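PDB 6U9I: BvnE from Penicillium brevicompactum, which probably acts as a semipinacolase, an isomerase that steers a stereoselective semipinacol rearrangement in the assembly of the brevianamides. Local coordinates for residues V119-E124 against L128-I133; E16-S21 against R93-V98. All blocks are in the same frame, centred on the assembly; numbering follows the deposited sequence.

Contact 1. Residues V119-E124 against L128-I133; sequences VLTFNE and LLRDVI
The carbonyl oxygen of T121 is gripped by two backbone amides: R130 N lies 2.8 Å from T121 O, and D131 N lies 3.2 Å from it. R130 and D131 thus both face T121, a classic beta bulge in the hairpin of strands 110-122 and 129-136. D131 O is acceptor in turn for T121 N, in a nearly straight bond (177° at the hydrogen). V119 and I133, two residues before T121 and two after D131, form another hydrogen-bonded pair. Past the bulge, N123 N reaches L128 O. The end of the N123 side chain reaches back to L128, just before strand 129-136, and its OD1 takes L128 N from above the amide plane; OD1 also accepts from T127 N.

One side of the hairpin is apolar. With CG anti to the backbone N (chi1 -176°) and chi2 near 64°, L129 sets CD1 over one face of the F122 ring, toward its rim, in a CH-pi contact 4.2 Å from the centroid. The same methyl meets L120 CB at 3.6 Å. L120 and V132 run side by side. On the other side T121 OG1 is hydrogen-bonded to K96 NZ, and D131 OD1 forms a salt bridge with R48. Water 1 bridges T121 OG1, D131 OD2 and V119 O, and lies 2.8 Å from V119 O.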
ATOM      1  N   VAL A 119       5.263   1.155   3.938  1.00 13.67           N
ATOM      2  CA  VAL A 119       5.826   2.503   3.937  1.00 11.97           C
ATOM      3  C   VAL A 119       6.888   2.543   5.028  1.00 14.48           C
ATOM      4  O   VAL A 119       6.560   2.476   6.220  1.00 17.00           O
ATOM      5  CB  VAL A 119       4.768   3.586   4.177  1.00 15.57           C
ATOM      6  CG1 VAL A 119       5.427   4.976   4.133  1.00 14.12           C
ATOM      7  CG2 VAL A 119       3.619   3.465   3.167  1.00 15.10           C
ATOM      8  N   LEU A 120       8.156   2.602   4.622  1.00 12.21           N
ATOM      9  CA  LEU A 120       9.276   2.779   5.537  1.00 13.88           C
ATOM     10  C   LEU A 120       9.573   4.268   5.670  1.00 14.53           C
ATOM     11  O   LEU A 120       9.653   4.978   4.664  1.00 15.52           O
ATOM     12  CB  LEU A 120      10.521   2.051   5.024  1.00 15.22           C
ATOM     13  CG  LEU A 120      10.396   0.567   4.659  1.00 15.66           C
ATOM     14  CD1 LEU A 120      11.718   0.034   4.114  1.00 16.86           C
ATOM     15  CD2 LEU A 120      10.006  -0.219   5.876  1.00 19.27           C
ATOM     16  N   THR A 121       9.739   4.743   6.901  1.00 14.39           N
ATOM     17  CA  THR A 121      10.277   6.079   7.137  1.00 10.78           C
ATOM     18  C   THR A 121      11.617   5.929   7.842  1.00 13.03           C
ATOM     19  O   THR A 121      11.728   5.168   8.810  1.00 14.29           O
ATOM     20  CB  THR A 121       9.342   6.939   8.001  1.00 13.86           C
ATOM     21  OG1 THR A 121       8.025   6.927   7.435  1.00 15.72           O
ATOM     22  CG2 THR A 121       9.853   8.382   8.040  1.00 13.90           C
ATOM     23  N   PHE A 122      12.627   6.649   7.365  1.00 14.03           N
ATOM     24  CA  PHE A 122      13.948   6.598   7.969  1.00 13.64           C
ATOM     25  C   PHE A 122      14.224   7.893   8.724  1.00 16.93           C
ATOM     26  O   PHE A 122      13.512   8.892   8.581  1.00 16.01           O
ATOM     27  CB  PHE A 122      15.016   6.330   6.907  1.00 14.61           C
ATOM     28  CG  PHE A 122      14.899   4.962   6.290  1.00 14.15           C
ATOM     29  CD1 PHE A 122      15.531   3.877   6.874  1.00 20.20           C
ATOM     30  CD2 PHE A 122      14.128   4.760   5.161  1.00 16.66           C
ATOM     31  CE1 PHE A 122      15.415   2.607   6.333  1.00 15.56           C
ATOM     32  CE2 PHE A 122      14.008   3.492   4.604  1.00 17.15           C
ATOM     33  CZ  PHE A 122      14.649   2.423   5.189  1.00 17.82           C
ATOM     34  N   ASN A 123      15.261   7.854   9.557  1.00 15.76           N
ATOM     35  CA  ASN A 123      15.732   9.065  10.212  1.00 14.08           C
ATOM     36  C   ASN A 123      16.316  10.019   9.163  1.00 18.51           C
ATOM     37  O   ASN A 123      16.431   9.698   7.975  1.00 18.56           O
ATOM     38  CB  ASN A 123      16.744   8.715  11.313  1.00 16.25           C
ATOM     39  CG  ASN A 123      18.023   8.067  10.772  1.00 24.75           C
ATOM     40  OD1 ASN A 123      18.129   7.765   9.586  1.00 20.67           O
ATOM     41  ND2 ASN A 123      18.999   7.841  11.661  1.00 21.49           N
ATOM     42  N   GLU A 124      16.704  11.213   9.620  1.00 20.32           N
ATOM     43  CA  GLU A 124      17.133  12.263   8.698  1.00 18.42           C
ATOM     44  C   GLU A 124      18.310  11.818   7.849  1.00 21.85           C
ATOM     45  O   GLU A 124      18.396  12.171   6.668  1.00 22.60           O
ATOM     46  CB  GLU A 124      17.502  13.531   9.476  1.00 21.42           C
ATOM     47  CG  GLU A 124      17.725  14.738   8.574  1.00 31.58           C
ATOM     48  CD  GLU A 124      19.139  14.816   8.018  1.00 47.52           C
ATOM     49  OE1 GLU A 124      19.314  15.357   6.898  1.00 55.35           O
ATOM     50  OE2 GLU A 124      20.076  14.331   8.694  1.00 52.36           O
ATOM     51  N   LEU A 128      18.676   4.716   9.643  1.00 17.42           N
ATOM     52  CA  LEU A 128      17.940   3.925  10.609  1.00 17.43           C
ATOM     53  C   LEU A 128      16.457   4.057  10.317  1.00 15.43           C
ATOM     54  O   LEU A 128      15.970   5.154  10.033  1.00 17.16           O
ATOM     55  CB  LEU A 128      18.211   4.385  12.050  1.00 17.90           C
ATOM     56  CG  LEU A 128      19.575   4.088  12.669  1.00 22.34           C
ATOM     57  CD1 LEU A 128      19.605   4.684  14.069  1.00 24.21           C
ATOM     58  CD2 LEU A 128      19.822   2.593  12.726  1.00 18.95           C
ATOM     59  N   LEU A 129      15.749   2.939  10.402  1.00 16.30           N
ATOM     60  CA  LEU A 129      14.303   2.920  10.229  1.00 12.94           C
ATOM     61  C   LEU A 129      13.609   3.482  11.469  1.00 13.22           C
ATOM     62  O   LEU A 129      13.840   3.006  12.580  1.00 15.97           O
ATOM     63  CB  LEU A 129      13.849   1.485   9.980  1.00 17.04           C
ATOM     64  CG  LEU A 129      12.393   1.202   9.679  1.00 19.51           C
ATOM     65  CD1 LEU A 129      11.971   1.850   8.354  1.00 15.92           C
ATOM     66  CD2 LEU A 129      12.288  -0.308   9.612  1.00 19.85           C
ATOM     67  N   ARG A 130      12.734   4.476  11.279  1.00 17.18           N
ATOM     68  CA  ARG A 130      12.033   5.077  12.413  1.00 13.27           C
ATOM     69  C   ARG A 130      10.535   4.803  12.417  1.00 17.04           C
ATOM     70  O   ARG A 130       9.877   5.070  13.427  1.00 16.00           O
ATOM     71  CB  ARG A 130      12.276   6.596  12.459  1.00 16.45           C
ATOM     72  CG  ARG A 130      11.565   7.387  11.364  1.00 15.60           C
ATOM     73  CD  ARG A 130      11.800   8.903  11.507  1.00 15.77           C
ATOM     74  NE  ARG A 130      11.275   9.411  12.783  1.00 17.39           N
ATOM     75  CZ  ARG A 130      11.430  10.666  13.193  1.00 21.06           C
ATOM     76  NH1 ARG A 130      10.922  11.070  14.364  1.00 17.74           N
ATOM     77  NH2 ARG A 130      12.079  11.522  12.425  1.00 16.82           N
ATOM     78  N   ASP A 131       9.982   4.251  11.338  1.00 15.59           N
ATOM     79  CA  ASP A 131       8.563   3.930  11.294  1.00 15.12           C
ATOM     80  C   ASP A 131       8.327   2.972  10.141  1.00 15.13           C
ATOM     81  O   ASP A 131       8.949   3.109   9.090  1.00 17.19           O
ATOM     82  CB  ASP A 131       7.699   5.180  11.099  1.00 17.08           C
ATOM     83  CG  ASP A 131       6.217   4.881  11.232  1.00 24.42           C
ATOM     84  OD1 ASP A 131       5.764   4.702  12.384  1.00 21.66           O
ATOM     85  OD2 ASP A 131       5.501   4.821  10.203  1.00 18.94           O
ATOM     86  N   VAL A 132       7.431   2.009  10.343  1.00 13.84           N
ATOM     87  CA  VAL A 132       6.963   1.126   9.272  1.00 15.16           C
ATOM     88  C   VAL A 132       5.452   1.045   9.338  1.00 17.37           C
ATOM     89  O   VAL A 132       4.901   0.704  10.389  1.00 18.82           O
ATOM     90  CB  VAL A 132       7.529  -0.299   9.394  1.00 19.37           C
ATOM     91  CG1 VAL A 132       7.168  -1.090   8.156  1.00 18.56           C
ATOM     92  CG2 VAL A 132       8.988  -0.268   9.595  1.00 24.52           C
ATOM     93  N   ILE A 133       4.780   1.307   8.214  1.00 14.45           N
ATOM     94  CA  ILE A 133       3.386   0.909   8.048  1.00 14.83           C
ATOM     95  C   ILE A 133       3.373  -0.325   7.175  1.00 14.98           C
ATOM     96  O   ILE A 133       3.949  -0.311   6.081  1.00 14.84           O
ATOM     97  CB  ILE A 133       2.538   2.002   7.388  1.00 21.13           C
ATOM     98  CG1 ILE A 133       2.568   3.282   8.194  1.00 22.14           C
ATOM     99  CG2 ILE A 133       1.097   1.480   7.173  1.00 18.55           C
ATOM    100  CD1 ILE A 133       1.943   4.417   7.433  1.00 23.26           C
TER
HETATM  101  O   HOH W   1       6.263   4.806   7.692  1.00 17.72           O
HETATM  102  O   HOH W   2      12.969  11.422   9.494  1.00 15.58           O

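Contact 2. Residues E16-S21 against R93-V98; sequences EQLIVS and RLRKVV
L18 of helix 14-31 meets V97 of strand 96-107 and R95 just before it. The contact is wholly van der Waals, with 181 Å² buried between the two segments.

The aliphatic packing comes first. L18 CB lies 3.9 Å from V97 CG2. That methyl also sits 3.8 Å from L18 O, so it rests against the helix backbone as well as the side chain. V97 chi1 of 180° places CG2 beside the backbone N, and this is the branch that meets the helix. The two methyls of L18 fork over R95: CD1 and CD2 are each 4.1 Å from R95 CA. L18 CD2 also approaches R95 CG at 4.2 Å. The leucine therefore covers the backbone and the root of the arginine, not its charged end.

The polar groups are held elsewhere. The guanidinium of R95 pairs with E124, and R95 NH2 makes a weak bond to R93 O at 3.2 Å. R95, with a left-handed backbone (phi 58°, psi 39°), and K96 both face D91 in a G1 beta bulge, at the turn between strands 89-91 and 96-107.

Around this spot the helix lies against the sheet. F122 of strand 110-122 touches both L18 and V97, V90 of strand 89-91 packs on L18, and A22, one turn on in helix 14-31, packs on V97.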
ATOM      1  N   GLU A  16      19.777   7.337  -3.232  1.00 24.20           N
ATOM      2  CA  GLU A  16      20.456   6.048  -3.262  1.00 27.80           C
ATOM      3  C   GLU A  16      20.641   5.493  -1.855  1.00 24.17           C
ATOM      4  O   GLU A  16      20.486   4.287  -1.636  1.00 21.82           O
ATOM      5  CB  GLU A  16      21.793   6.170  -4.001  1.00 31.02           C
ATOM      6  CG  GLU A  16      21.651   6.593  -5.474  1.00 45.83           C
ATOM      7  CD  GLU A  16      21.306   8.074  -5.656  1.00 63.33           C
ATOM      8  OE1 GLU A  16      21.330   8.827  -4.659  1.00 58.70           O
ATOM      9  OE2 GLU A  16      21.005   8.484  -6.800  1.00 60.48           O
ATOM     10  N   GLN A  17      20.938   6.363  -0.884  1.00 22.42           N
ATOM     11  CA  GLN A  17      21.052   5.919   0.502  1.00 19.67           C
ATOM     12  C   GLN A  17      19.745   5.308   1.001  1.00 18.95           C
ATOM     13  O   GLN A  17      19.759   4.292   1.704  1.00 20.06           O
ATOM     14  CB  GLN A  17      21.449   7.086   1.402  1.00 21.99           C
ATOM     15  CG  GLN A  17      21.362   6.762   2.898  1.00 27.30           C
ATOM     16  CD  GLN A  17      22.424   5.775   3.355  1.00 36.58           C
ATOM     17  OE1 GLN A  17      23.508   6.175   3.773  1.00 46.09           O
ATOM     18  NE2 GLN A  17      22.114   4.480   3.284  1.00 31.61           N
ATOM     19  N   LEU A  18      18.606   5.927   0.663  1.00 16.25           N
ATOM     20  CA  LEU A  18      17.325   5.391   1.122  1.00 15.99           C
ATOM     21  C   LEU A  18      17.025   4.051   0.457  1.00 17.28           C
ATOM     22  O   LEU A  18      16.484   3.138   1.095  1.00 16.62           O
ATOM     23  CB  LEU A  18      16.208   6.407   0.862  1.00 16.39           C
ATOM     24  CG  LEU A  18      16.265   7.671   1.742  1.00 17.03           C
ATOM     25  CD1 LEU A  18      15.426   8.803   1.151  1.00 16.31           C
ATOM     26  CD2 LEU A  18      15.801   7.360   3.181  1.00 16.77           C
ATOM     27  N   ILE A  19      17.401   3.903  -0.816  1.00 18.53           N
ATOM     28  CA  ILE A  19      17.206   2.626  -1.494  1.00 18.02           C
ATOM     29  C   ILE A  19      18.087   1.549  -0.872  1.00 15.18           C
ATOM     30  O   ILE A  19      17.640   0.420  -0.652  1.00 17.73           O
ATOM     31  CB  ILE A  19      17.462   2.787  -3.007  1.00 19.94           C
ATOM     32  CG1 ILE A  19      16.347   3.636  -3.621  1.00 22.88           C
ATOM     33  CG2 ILE A  19      17.583   1.412  -3.689  1.00 21.40           C
ATOM     34  CD1 ILE A  19      16.507   3.938  -5.102  1.00 27.57           C
ATOM     35  N   VAL A  20      19.345   1.885  -0.553  1.00 17.32           N
ATOM     36  CA  VAL A  20      20.229   0.939   0.124  1.00 16.88           C
ATOM     37  C   VAL A  20      19.651   0.520   1.472  1.00 16.33           C
ATOM     38  O   VAL A  20      19.658  -0.666   1.823  1.00 18.05           O
ATOM     39  CB  VAL A  20      21.642   1.538   0.270  1.00 21.60           C
ATOM     40  CG1 VAL A  20      22.443   0.775   1.307  1.00 25.47           C
ATOM     41  CG2 VAL A  20      22.353   1.536  -1.085  1.00 24.98           C
ATOM     42  N   SER A  21      19.130   1.475   2.252  1.00 18.36           N
ATOM     43  CA  SER A  21      18.561   1.081   3.543  1.00 16.39           C
ATOM     44  C   SER A  21      17.260   0.306   3.398  1.00 14.15           C
ATOM     45  O   SER A  21      16.970  -0.557   4.237  1.00 15.91           O
ATOM     46  CB  SER A  21      18.353   2.289   4.461  1.00 20.25           C
ATOM     47  OG  SER A  21      19.530   3.062   4.552  1.00 21.69           O
ATOM     48  N   ARG A  93      12.570  13.888   0.397  1.00 19.73           N
ATOM     49  CA  ARG A  93      12.266  14.956   1.345  1.00 20.56           C
ATOM     50  C   ARG A  93      11.707  14.401   2.651  1.00 23.17           C
ATOM     51  O   ARG A  93      12.081  14.856   3.740  1.00 21.01           O
ATOM     52  CB  ARG A  93      11.281  15.942   0.721  1.00 22.06           C
ATOM     53  CG  ARG A  93      10.863  17.046   1.685  1.00 27.84           C
ATOM     54  CD  ARG A  93      10.199  18.211   0.969  1.00 39.20           C
ATOM     55  NE  ARG A  93       9.706  19.190   1.938  1.00 48.45           N
ATOM     56  CZ  ARG A  93      10.349  20.308   2.264  1.00 50.31           C
ATOM     57  NH1 ARG A  93       9.828  21.135   3.164  1.00 50.20           N
ATOM     58  NH2 ARG A  93      11.506  20.603   1.684  1.00 54.95           N
ATOM     59  N   LEU A  94      10.813  13.421   2.565  1.00 17.69           N
ATOM     60  CA  LEU A  94      10.194  12.819   3.734  1.00 15.27           C
ATOM     61  C   LEU A  94      10.969  11.626   4.284  1.00 15.97           C
ATOM     62  O   LEU A  94      10.561  11.067   5.314  1.00 18.16           O
ATOM     63  CB  LEU A  94       8.762  12.394   3.402  1.00 16.58           C
ATOM     64  CG  LEU A  94       7.845  13.510   2.889  1.00 21.89           C
ATOM     65  CD1 LEU A  94       6.419  13.017   2.763  1.00 20.39           C
ATOM     66  CD2 LEU A  94       7.903  14.720   3.831  1.00 28.18           C
ATOM     67  N   ARG A  95      12.068  11.226   3.636  1.00 15.94           N
ATOM     68  CA  ARG A  95      12.842  10.045   4.037  1.00 14.51           C
ATOM     69  C   ARG A  95      11.973   8.791   4.035  1.00 16.13           C
ATOM     70  O   ARG A  95      12.110   7.925   4.903  1.00 14.25           O
ATOM     71  CB  ARG A  95      13.497  10.221   5.412  1.00 19.20           C
ATOM     72  CG  ARG A  95      14.883  10.829   5.398  1.00 26.70           C
ATOM     73  CD  ARG A  95      14.849  12.200   4.837  1.00 28.99           C
ATOM     74  NE  ARG A  95      16.056  12.969   5.113  1.00 27.47           N
ATOM     75  CZ  ARG A  95      16.201  14.225   4.718  1.00 30.43           C
ATOM     76  NH1 ARG A  95      17.312  14.904   4.994  1.00 28.44           N
ATOM     77  NH2 ARG A  95      15.226  14.790   4.024  1.00 33.33           N
ATOM     78  N   LYS A  96      11.090   8.674   3.044  1.00 14.32           N
ATOM     79  CA  LYS A  96      10.175   7.542   2.989  1.00 12.71           C
ATOM     80  C   LYS A  96      10.465   6.688   1.762  1.00 15.28           C
ATOM     81  O   LYS A  96      10.853   7.204   0.709  1.00 15.54           O
ATOM     82  CB  LYS A  96       8.729   7.996   2.969  1.00 15.69           C
ATOM     83  CG  LYS A  96       8.301   8.603   4.303  1.00 15.64           C
ATOM     84  CD  LYS A  96       6.842   8.974   4.275  1.00 17.00           C
ATOM     85  CE  LYS A  96       6.480   9.863   5.455  1.00 19.39           C
ATOM     86  NZ  LYS A  96       6.333   9.100   6.747  1.00 21.69           N
ATOM     87  N   VAL A  97      10.282   5.374   1.923  1.00 11.46           N
ATOM     88  CA  VAL A  97      10.369   4.421   0.813  1.00 12.37           C
ATOM     89  C   VAL A  97       9.132   3.536   0.855  1.00 13.66           C
ATOM     90  O   VAL A  97       8.847   2.920   1.887  1.00 14.48           O
ATOM     91  CB  VAL A  97      11.637   3.550   0.884  1.00 14.03           C
ATOM     92  CG1 VAL A  97      11.667   2.555  -0.309  1.00 11.31           C
ATOM     93  CG2 VAL A  97      12.884   4.426   0.887  1.00 14.75           C
ATOM     94  N   VAL A  98       8.414   3.452  -0.268  1.00 14.41           N
ATOM     95  CA  VAL A  98       7.213   2.623  -0.373  1.00 11.85           C
ATOM     96  C   VAL A  98       7.536   1.407  -1.233  1.00 12.61           C
ATOM     97  O   VAL A  98       8.156   1.549  -2.290  1.00 14.40           O
ATOM     98  CB  VAL A  98       6.044   3.420  -0.971  1.00 14.35           C
ATOM     99  CG1 VAL A  98       4.804   2.533  -1.115  1.00 16.15           C
ATOM    100  CG2 VAL A  98       5.736   4.628  -0.080  1.00 12.14           C
TER

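How the contacts relate
Both contacts reach the same mixed sheet, in which strands 96-107 and 110-122 are neighbours. Contact 1 is strand on strand: backbone bonds dominate, and it runs from buried residues to the exposed R130. Contact 2 is helix on strand, smaller and more buried, and rests on aliphatic packing. F122 ties them together. Its ring has CE1 3.5 Å from S21 CB of helix 14-31. F122 N lies 2.8 Å from R95 O, a probable hydrogen bond. E124 OE1, from the loop after strand 110-122, and R95 NH1 form a salt bridge at 2.8 Å. The bulge of contact 1 lies across its two strands; the one near contact 2 is formed with D91, outside its segments.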